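PDB 2RJO: twin-arginine translocation pathway signal protein from Burkholderia phytofirmans, which probably binds sugars in the periplasm, capturing galactose in the cleft between two lobes as a periplasmic binding protein of the sugar-binding kind. Local coordinates for residues 200-205 against 228-233; 15-20 against 205-210. One frame throughout, in Å; residues are numbered along the deposited sequence.

Interaction 1: 200-205 against 228-233; sequences GVWAAN and TGMDGT. With GAL (beta-D-galactopyranose), chain B.
O2 of the bound galactose is gripped from both segments, donating to Asp231 OD2 at 2.7 Å and accepting from Asn205 ND2 at 3.1 Å in a fairly straight bond (160° at the hydrogen). The amide and carboxylate planes stand almost perpendicular, 87° apart, and Asn205 CB rests near Asp231 OD2. The other carboxylate oxygen, Asp231 OD1, accepts a hydrogen bond from sugar O3 at 2.7 Å and has a weak second donor in Trp251 NE1.

Behind this pair the backbones run parallel as the edge of a four-stranded sheet. Thr228 is gripped twice: its N donates to Val201 O, and its O accepts from Ala203 N at 2.9 Å. Beyond the strand, Asn205 CA approaches Met230 O at 3.1 Å in a CA-H...O contact. A water takes over where strand pairing stops, accepting from Thr228 OG1 and donating to Ala203 O and Gly229 O, and lies over one face of the Trp202 indole, offset toward its rim. Selenomethionine Met230 bends at its last torsion (chi3 -96°), and its CE meets Trp202 CZ2 at 3.8 Å.

The chemistry implies recognition of a vicinal diol: one carboxylate accepts from both hydroxyls, consistent with an ionised aspartate, and the amide supplies O2 with the complementary donor.

Interaction 2: 15-20 against 205-210; sequences LTNPYY and NDDMAL. With GAL (beta-D-galactopyranose), chain B; SO4 (sulfate ion), chain D.
The amide of Asn17 and the carboxylate of Asp207 stack with planes only 16° apart, the two side chains sliding past each other in opposite directions, with Asn17 ND2 4.0 Å from Asp207 CB. The Tyr19 ring carries galactose C3 over the centre of one face, 4.2 Å above the plane, and has Tyr20 CE2 at its edge. On a face of Tyr20, in turn, stands Tyr19 CD2, while a sulfate ion, probably from the crystallisation liquor, lies at the Tyr20 edge.

No direct hydrogen bond joins the segments; waters do. One links Thr16 OG1 to Asp207 OD2, which also accepts from Ser180 N; another donates to Asn17 OD1 at 2.6 Å and accepts weakly from Asp207 N. Pro18 CD adds a contact of 3.6 Å with Asp207 OD1.

Both asparagines are N-caps that divide their amides alike. Asn17 OD1 accepts from Tyr19 N at 2.7 Å and Asn205 OD1 from Met208 N at 3.1 Å, so each ND2 faces the pocket. That of Asn17 donates to sulfate O4, a short 2.6 Å, and weakly to sugar O2. Two helix starts meeting beside the sugar, each presenting an asparagine amide to it, with an aromatic ring against the pyranose, are consistent with the closed, ligand-filled cleft of a periplasmic sugar-binding protein.

In the fold
From the N terminus, strand 7-12 of the larger mixed sheet leads into 15-20 and helix 18-34. Some 185 residues later, after other pocket residues have been supplied, the chain comes back beside 15-20 at 205-210, and interaction 2 closes that long loop, tying one lobe to the other. Interaction 1 closes a far shorter one: strand 198-203, helix 206-218 and strand 227-228 form a beta-alpha-beta crossover at the edge of the four-stranded parallel sheet. The two loops cross rather than nest, sharing Asn205, and their centres lie about 9 Å apart. A probable hydrogen bond from Asp206 N to Met230 O (2.8 Å) joins them directly, and galactose touches both.

Interaction 1: 200-205 against 228-233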
ATOM      1  N   GLY A 200      17.402  -1.337 -16.827  1.00 23.29           N
ATOM      2  CA  GLY A 200      16.579  -0.779 -15.772  1.00 22.37           C
ATOM      3  C   GLY A 200      15.683  -1.807 -15.109  1.00 24.60           C
ATOM      4  O   GLY A 200      15.503  -2.924 -15.623  1.00 23.25           O
ATOM      5  N   VAL A 201      15.116  -1.425 -13.966  1.00 23.26           N
ATOM      6  CA  VAL A 201      14.240  -2.306 -13.201  1.00 22.82           C
ATOM      7  C   VAL A 201      13.088  -1.528 -12.572  1.00 21.58           C
ATOM      8  O   VAL A 201      13.309  -0.526 -11.904  1.00 23.20           O
ATOM      9  CB  VAL A 201      15.002  -2.994 -12.055  1.00 22.75           C
ATOM     10  CG1 VAL A 201      14.096  -4.022 -11.375  1.00 24.33           C
ATOM     11  CG2 VAL A 201      16.284  -3.646 -12.577  1.00 23.09           C
ATOM     12  N   TRP A 202      11.867  -2.001 -12.797  1.00 21.96           N
ATOM     13  CA  TRP A 202      10.648  -1.399 -12.245  1.00 21.87           C
ATOM     14  C   TRP A 202      10.075  -2.390 -11.232  1.00 22.57           C
ATOM     15  O   TRP A 202       9.926  -3.577 -11.538  1.00 22.94           O
ATOM     16  CB  TRP A 202       9.612  -1.182 -13.354  1.00 21.52           C
ATOM     17  CG  TRP A 202       8.304  -0.515 -12.923  1.00 22.06           C
ATOM     18  CD1 TRP A 202       8.020   0.825 -12.946  1.00 23.68           C
ATOM     19  CD2 TRP A 202       7.093  -1.168 -12.484  1.00 22.08           C
ATOM     20  NE1 TRP A 202       6.713   1.045 -12.562  1.00 22.17           N
ATOM     21  CE2 TRP A 202       6.126  -0.155 -12.273  1.00 24.07           C
ATOM     22  CE3 TRP A 202       6.737  -2.503 -12.252  1.00 21.73           C
ATOM     23  CZ2 TRP A 202       4.819  -0.445 -11.845  1.00 23.76           C
ATOM     24  CZ3 TRP A 202       5.435  -2.791 -11.824  1.00 22.01           C
ATOM     25  CH2 TRP A 202       4.495  -1.762 -11.628  1.00 23.51           C
ATOM     26  N   ALA A 203       9.761  -1.911 -10.029  1.00 22.61           N
ATOM     27  CA  ALA A 203       9.185  -2.755  -8.979  1.00 20.94           C
ATOM     28  C   ALA A 203       7.849  -2.174  -8.499  1.00 20.73           C
ATOM     29  O   ALA A 203       7.726  -0.956  -8.297  1.00 19.79           O
ATOM     30  CB  ALA A 203      10.150  -2.879  -7.809  1.00 23.65           C
ATOM     31  N   ALA A 204       6.852  -3.042  -8.321  1.00 18.11           N
ATOM     32  CA  ALA A 204       5.524  -2.608  -7.887  1.00 18.04           C
ATOM     33  C   ALA A 204       5.471  -2.037  -6.460  1.00 17.25           C
ATOM     34  O   ALA A 204       4.468  -1.442  -6.081  1.00 19.72           O
ATOM     35  CB  ALA A 204       4.518  -3.755  -8.043  1.00 15.95           C
ATOM     36  N   ASN A 205       6.525  -2.244  -5.670  1.00 18.38           N
ATOM     37  CA  ASN A 205       6.602  -1.686  -4.310  1.00 19.84           C
ATOM     38  C   ASN A 205       8.065  -1.626  -3.870  1.00 20.17           C
ATOM     39  O   ASN A 205       8.930  -2.173  -4.548  1.00 21.25           O
ATOM     40  CB  ASN A 205       5.731  -2.492  -3.323  1.00 19.48           C
ATOM     41  CG  ASN A 205       6.412  -3.744  -2.801  1.00 20.48           C
ATOM     42  OD1 ASN A 205       7.134  -4.419  -3.524  1.00 21.86           O
ATOM     43  ND2 ASN A 205       6.153  -4.074  -1.542  1.00 15.35           N
ATOM     44  N   THR A 228      13.130   1.418  -9.552  1.00 18.72           N
ATOM     45  CA  THR A 228      12.073   2.202  -8.923  1.00 18.96           C
ATOM     46  C   THR A 228      11.157   1.313  -8.084  1.00 19.23           C
ATOM     47  O   THR A 228      11.058   0.107  -8.314  1.00 18.93           O
ATOM     48  CB  THR A 228      11.211   2.949  -9.951  1.00 18.79           C
ATOM     49  OG1 THR A 228      10.575   2.012 -10.827  1.00 17.71           O
ATOM     50  CG2 THR A 228      12.057   3.920 -10.745  1.00 19.25           C
ATOM     51  N   GLY A 229      10.495   1.920  -7.106  1.00 19.31           N
ATOM     52  CA  GLY A 229       9.600   1.184  -6.239  1.00 18.58           C
ATOM     53  C   GLY A 229       8.367   2.003  -5.917  1.00 19.31           C
ATOM     54  O   GLY A 229       8.006   2.897  -6.678  1.00 21.97           O
HETATM   55  N   MSE A 230       7.718   1.697  -4.803  1.00 18.00           N
HETATM   56  CA  MSE A 230       6.526   2.416  -4.378  1.00 17.72           C
HETATM   57  C   MSE A 230       6.220   2.071  -2.935  1.00 18.12           C
HETATM   58  O   MSE A 230       6.248   0.905  -2.564  1.00 18.94           O
HETATM   59  CB  MSE A 230       5.316   2.075  -5.271  1.00 13.84           C
HETATM   60  CG  MSE A 230       5.150   3.018  -6.462  1.00 13.67           C
HETATM   61 SE   MSE A 230       3.674   2.754  -7.496  1.00 11.19          SE
HETATM   62  CE  MSE A 230       4.352   1.743  -8.772  1.00  7.54           C
ATOM     63  N   ASP A 231       5.938   3.098  -2.138  1.00 17.54           N
ATOM     64  CA  ASP A 231       5.615   2.965  -0.719  1.00 18.18           C
ATOM     65  C   ASP A 231       6.252   4.116   0.053  1.00 18.63           C
ATOM     66  O   ASP A 231       5.637   4.674   0.951  1.00 18.96           O
ATOM     67  CB  ASP A 231       6.106   1.627  -0.136  1.00 19.02           C
ATOM     68  CG  ASP A 231       5.130   0.474  -0.392  1.00 18.25           C
ATOM     69  OD1 ASP A 231       3.993   0.748  -0.830  1.00 18.24           O
ATOM     70  OD2 ASP A 231       5.495  -0.698  -0.147  1.00 16.82           O
ATOM     71  N   GLY A 232       7.481   4.465  -0.310  1.00 19.06           N
ATOM     72  CA  GLY A 232       8.172   5.544   0.364  1.00 21.21           C
ATOM     73  C   GLY A 232       8.602   5.165   1.766  1.00 21.52           C
ATOM     74  O   GLY A 232       8.668   6.015   2.645  1.00 23.12           O
ATOM     75  N   THR A 233       8.892   3.886   1.981  1.00 21.95           N
ATOM     76  CA  THR A 233       9.320   3.400   3.288  1.00 21.27           C
ATOM     77  C   THR A 233      10.732   3.908   3.584  1.00 22.58           C
ATOM     78  O   THR A 233      11.511   4.154   2.666  1.00 22.10           O
ATOM     79  CB  THR A 233       9.322   1.853   3.333  1.00 20.40           C
ATOM     80  OG1 THR A 233      10.330   1.345   2.449  1.00 19.37           O
ATOM     81  CG2 THR A 233       7.970   1.308   2.903  1.00 19.29           C
TER
HETATM   82  C1  GAL B 368       1.924  -4.241   0.348  1.00 19.20           C
HETATM   83  C2  GAL B 368       2.533  -3.169  -0.585  1.00 17.63           C
HETATM   84  C3  GAL B 368       1.549  -1.982  -0.682  1.00 19.02           C
HETATM   85  C4  GAL B 368       0.211  -2.495  -1.242  1.00 18.98           C
HETATM   86  C5  GAL B 368      -0.301  -3.586  -0.261  1.00 20.12           C
HETATM   87  C6  GAL B 368      -1.617  -4.124  -0.784  1.00 18.74           C
HETATM   88  O1  GAL B 368       2.829  -5.358   0.428  1.00 17.94           O
HETATM   89  O2  GAL B 368       3.771  -2.711  -0.044  1.00 18.75           O
HETATM   90  O3  GAL B 368       2.068  -0.985  -1.559  1.00 16.35           O
HETATM   91  O4  GAL B 368       0.441  -3.078  -2.525  1.00 18.39           O
HETATM   92  O5  GAL B 368       0.649  -4.700  -0.182  1.00 19.35           O
HETATM   93  O6  GAL B 368      -2.071  -5.109   0.125  1.00 16.32           O
HETATM   94  O   HOH W   1       8.182   1.582  -9.437  1.00 19.24           O

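Interaction 2: 15-20 against 205-210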
ATOM      1  N   LEU A  15       4.734  -8.158   9.134  1.00 31.06           N
ATOM      2  CA  LEU A  15       5.601  -7.198   9.827  1.00 31.43           C
ATOM      3  C   LEU A  15       6.990  -7.167   9.198  1.00 31.26           C
ATOM      4  O   LEU A  15       7.844  -6.374   9.602  1.00 32.64           O
ATOM      5  CB  LEU A  15       5.763  -7.566  11.311  1.00 31.09           C
ATOM      6  CG  LEU A  15       4.839  -7.000  12.397  1.00 32.62           C
ATOM      7  CD1 LEU A  15       4.743  -5.485  12.238  1.00 34.45           C
ATOM      8  CD2 LEU A  15       3.469  -7.637  12.317  1.00 32.53           C
ATOM      9  N   THR A  16       7.225  -8.020   8.207  1.00 31.24           N
ATOM     10  CA  THR A  16       8.541  -8.071   7.576  1.00 30.20           C
ATOM     11  C   THR A  16       8.744  -6.984   6.522  1.00 28.89           C
ATOM     12  O   THR A  16       9.876  -6.652   6.189  1.00 28.96           O
ATOM     13  CB  THR A  16       8.821  -9.476   6.959  1.00 31.57           C
ATOM     14  OG1 THR A  16       9.935  -9.387   6.058  1.00 34.84           O
ATOM     15  CG2 THR A  16       7.616 -10.006   6.212  1.00 30.66           C
ATOM     16  N   ASN A  17       7.641  -6.432   6.012  1.00 27.75           N
ATOM     17  CA  ASN A  17       7.663  -5.360   5.012  1.00 25.34           C
ATOM     18  C   ASN A  17       7.599  -4.039   5.765  1.00 24.34           C
ATOM     19  O   ASN A  17       6.607  -3.760   6.439  1.00 24.91           O
ATOM     20  CB  ASN A  17       6.436  -5.477   4.095  1.00 25.15           C
ATOM     21  CG  ASN A  17       6.393  -4.397   3.006  1.00 26.15           C
ATOM     22  OD1 ASN A  17       6.954  -3.314   3.162  1.00 25.72           O
ATOM     23  ND2 ASN A  17       5.705  -4.692   1.909  1.00 24.48           N
ATOM     24  N   PRO A  18       8.640  -3.200   5.654  1.00 24.02           N
ATOM     25  CA  PRO A  18       8.631  -1.914   6.363  1.00 23.17           C
ATOM     26  C   PRO A  18       7.371  -1.079   6.120  1.00 22.89           C
ATOM     27  O   PRO A  18       6.999  -0.231   6.938  1.00 22.44           O
ATOM     28  CB  PRO A  18       9.918  -1.236   5.886  1.00 23.03           C
ATOM     29  CG  PRO A  18      10.209  -1.892   4.559  1.00 26.20           C
ATOM     30  CD  PRO A  18       9.839  -3.330   4.807  1.00 25.94           C
ATOM     31  N   TYR A  19       6.709  -1.323   4.998  1.00 22.49           N
ATOM     32  CA  TYR A  19       5.477  -0.605   4.697  1.00 21.58           C
ATOM     33  C   TYR A  19       4.495  -0.831   5.851  1.00 18.87           C
ATOM     34  O   TYR A  19       3.922   0.114   6.384  1.00 20.35           O
ATOM     35  CB  TYR A  19       4.858  -1.119   3.389  1.00 22.07           C
ATOM     36  CG  TYR A  19       3.449  -0.627   3.177  1.00 23.13           C
ATOM     37  CD1 TYR A  19       3.200   0.636   2.640  1.00 23.03           C
ATOM     38  CD2 TYR A  19       2.362  -1.403   3.568  1.00 22.92           C
ATOM     39  CE1 TYR A  19       1.888   1.116   2.500  1.00 24.47           C
ATOM     40  CE2 TYR A  19       1.053  -0.936   3.439  1.00 24.29           C
ATOM     41  CZ  TYR A  19       0.818   0.320   2.906  1.00 23.79           C
ATOM     42  OH  TYR A  19      -0.481   0.768   2.785  1.00 21.71           O
ATOM     43  N   TYR A  20       4.318  -2.093   6.225  1.00 17.46           N
ATOM     44  CA  TYR A  20       3.409  -2.477   7.295  1.00 17.65           C
ATOM     45  C   TYR A  20       3.945  -2.176   8.684  1.00 18.12           C
ATOM     46  O   TYR A  20       3.170  -2.075   9.639  1.00 18.36           O
ATOM     47  CB  TYR A  20       3.061  -3.966   7.176  1.00 16.39           C
ATOM     48  CG  TYR A  20       2.112  -4.258   6.037  1.00 17.46           C
ATOM     49  CD1 TYR A  20       2.439  -5.179   5.043  1.00 18.29           C
ATOM     50  CD2 TYR A  20       0.882  -3.603   5.946  1.00 17.09           C
ATOM     51  CE1 TYR A  20       1.559  -5.443   3.981  1.00 16.90           C
ATOM     52  CE2 TYR A  20      -0.003  -3.860   4.892  1.00 17.56           C
ATOM     53  CZ  TYR A  20       0.345  -4.781   3.914  1.00 16.71           C
ATOM     54  OH  TYR A  20      -0.519  -5.039   2.872  1.00 18.59           O
ATOM     55  N   ASN A 205       6.525  -2.244  -5.670  1.00 18.38           N
ATOM     56  CA  ASN A 205       6.602  -1.686  -4.310  1.00 19.84           C
ATOM     57  C   ASN A 205       8.065  -1.626  -3.870  1.00 20.17           C
ATOM     58  O   ASN A 205       8.930  -2.173  -4.548  1.00 21.25           O
ATOM     59  CB  ASN A 205       5.731  -2.492  -3.323  1.00 19.48           C
ATOM     60  CG  ASN A 205       6.412  -3.744  -2.801  1.00 20.48           C
ATOM     61  OD1 ASN A 205       7.134  -4.419  -3.524  1.00 21.86           O
ATOM     62  ND2 ASN A 205       6.153  -4.074  -1.542  1.00 15.35           N
ATOM     63  N   ASP A 206       8.353  -0.935  -2.768  1.00 20.90           N
ATOM     64  CA  ASP A 206       9.734  -0.815  -2.299  1.00 20.79           C
ATOM     65  C   ASP A 206      10.416  -2.114  -1.887  1.00 20.73           C
ATOM     66  O   ASP A 206      11.586  -2.323  -2.197  1.00 18.32           O
ATOM     67  CB  ASP A 206       9.837   0.165  -1.121  1.00 21.51           C
ATOM     68  CG  ASP A 206       9.644   1.609  -1.542  1.00 22.97           C
ATOM     69  OD1 ASP A 206       9.563   1.866  -2.760  1.00 25.21           O
ATOM     70  OD2 ASP A 206       9.577   2.484  -0.655  1.00 22.61           O
ATOM     71  N   ASP A 207       9.693  -2.976  -1.177  1.00 20.48           N
ATOM     72  CA  ASP A 207      10.276  -4.227  -0.721  1.00 20.14           C
ATOM     73  C   ASP A 207      10.870  -5.022  -1.884  1.00 18.83           C
ATOM     74  O   ASP A 207      11.992  -5.502  -1.784  1.00 18.12           O
ATOM     75  CB  ASP A 207       9.233  -5.069   0.020  1.00 21.24           C
ATOM     76  CG  ASP A 207       9.852  -5.942   1.099  1.00 25.04           C
ATOM     77  OD1 ASP A 207      10.569  -5.397   1.966  1.00 28.78           O
ATOM     78  OD2 ASP A 207       9.628  -7.175   1.099  1.00 27.95           O
HETATM   79  N   MSE A 208      10.128  -5.142  -2.984  1.00 19.67           N
HETATM   80  CA  MSE A 208      10.612  -5.885  -4.147  1.00 18.68           C
HETATM   81  C   MSE A 208      11.793  -5.156  -4.802  1.00 19.27           C
HETATM   82  O   MSE A 208      12.710  -5.788  -5.318  1.00 22.03           O
HETATM   83  CB  MSE A 208       9.481  -6.111  -5.175  1.00 17.19           C
HETATM   84  CG  MSE A 208       8.288  -6.943  -4.662  1.00 14.56           C
HETATM   85 SE   MSE A 208       7.185  -7.638  -5.949  1.00 10.85          SE
HETATM   86  CE  MSE A 208       6.491  -6.161  -6.631  1.00 13.37           C
ATOM     87  N   ALA A 209      11.775  -3.829  -4.780  1.00 19.15           N
ATOM     88  CA  ALA A 209      12.874  -3.058  -5.362  1.00 19.65           C
ATOM     89  C   ALA A 209      14.143  -3.272  -4.542  1.00 19.30           C
ATOM     90  O   ALA A 209      15.235  -3.379  -5.097  1.00 18.57           O
ATOM     91  CB  ALA A 209      12.522  -1.578  -5.399  1.00 19.38           C
ATOM     92  N   LEU A 210      13.997  -3.332  -3.220  1.00 19.38           N
ATOM     93  CA  LEU A 210      15.148  -3.544  -2.340  1.00 20.20           C
ATOM     94  C   LEU A 210      15.656  -4.959  -2.545  1.00 19.31           C
ATOM     95  O   LEU A 210      16.842  -5.229  -2.398  1.00 20.90           O
ATOM     96  CB  LEU A 210      14.765  -3.324  -0.867  1.00 20.45           C
ATOM     97  CG  LEU A 210      14.482  -1.859  -0.502  1.00 21.24           C
ATOM     98  CD1 LEU A 210      13.966  -1.753   0.921  1.00 23.24           C
ATOM     99  CD2 LEU A 210      15.748  -1.044  -0.664  1.00 22.37           C
TER
HETATM  100  C1  GAL B 368       1.924  -4.241   0.348  1.00 19.20           C
HETATM  101  C2  GAL B 368       2.533  -3.169  -0.585  1.00 17.63           C
HETATM  102  C3  GAL B 368       1.549  -1.982  -0.682  1.00 19.02           C
HETATM  103  C4  GAL B 368       0.211  -2.495  -1.242  1.00 18.98           C
HETATM  104  C5  GAL B 368      -0.301  -3.586  -0.261  1.00 20.12           C
HETATM  105  C6  GAL B 368      -1.617  -4.124  -0.784  1.00 18.74           C
HETATM  106  O1  GAL B 368       2.829  -5.358   0.428  1.00 17.94           O
HETATM  107  O2  GAL B 368       3.771  -2.711  -0.044  1.00 18.75           O
HETATM  108  O3  GAL B 368       2.068  -0.985  -1.559  1.00 16.35           O
HETATM  109  O4  GAL B 368       0.441  -3.078  -2.525  1.00 18.39           O
HETATM  110  O5  GAL B 368       0.649  -4.700  -0.182  1.00 19.35           O
HETATM  111  O6  GAL B 368      -2.071  -5.109   0.125  1.00 16.32           O
HETATM  112  S   SO4 D 370       3.844  -8.097   2.330  1.00 51.32           S
HETATM  113  O1  SO4 D 370       3.539  -8.758   3.625  1.00 52.20           O
HETATM  114  O2  SO4 D 370       2.702  -8.226   1.399  1.00 50.77           O
HETATM  115  O3  SO4 D 370       5.075  -8.684   1.745  1.00 52.64           O
HETATM  116  O4  SO4 D 370       4.067  -6.658   2.584  1.00 54.11           O
HETATM  117  O   HOH W   2       9.420  -8.841   3.130  1.00 32.17           O
HETATM  118  O   HOH W   3       7.660  -2.121   0.908  1.00 17.61           O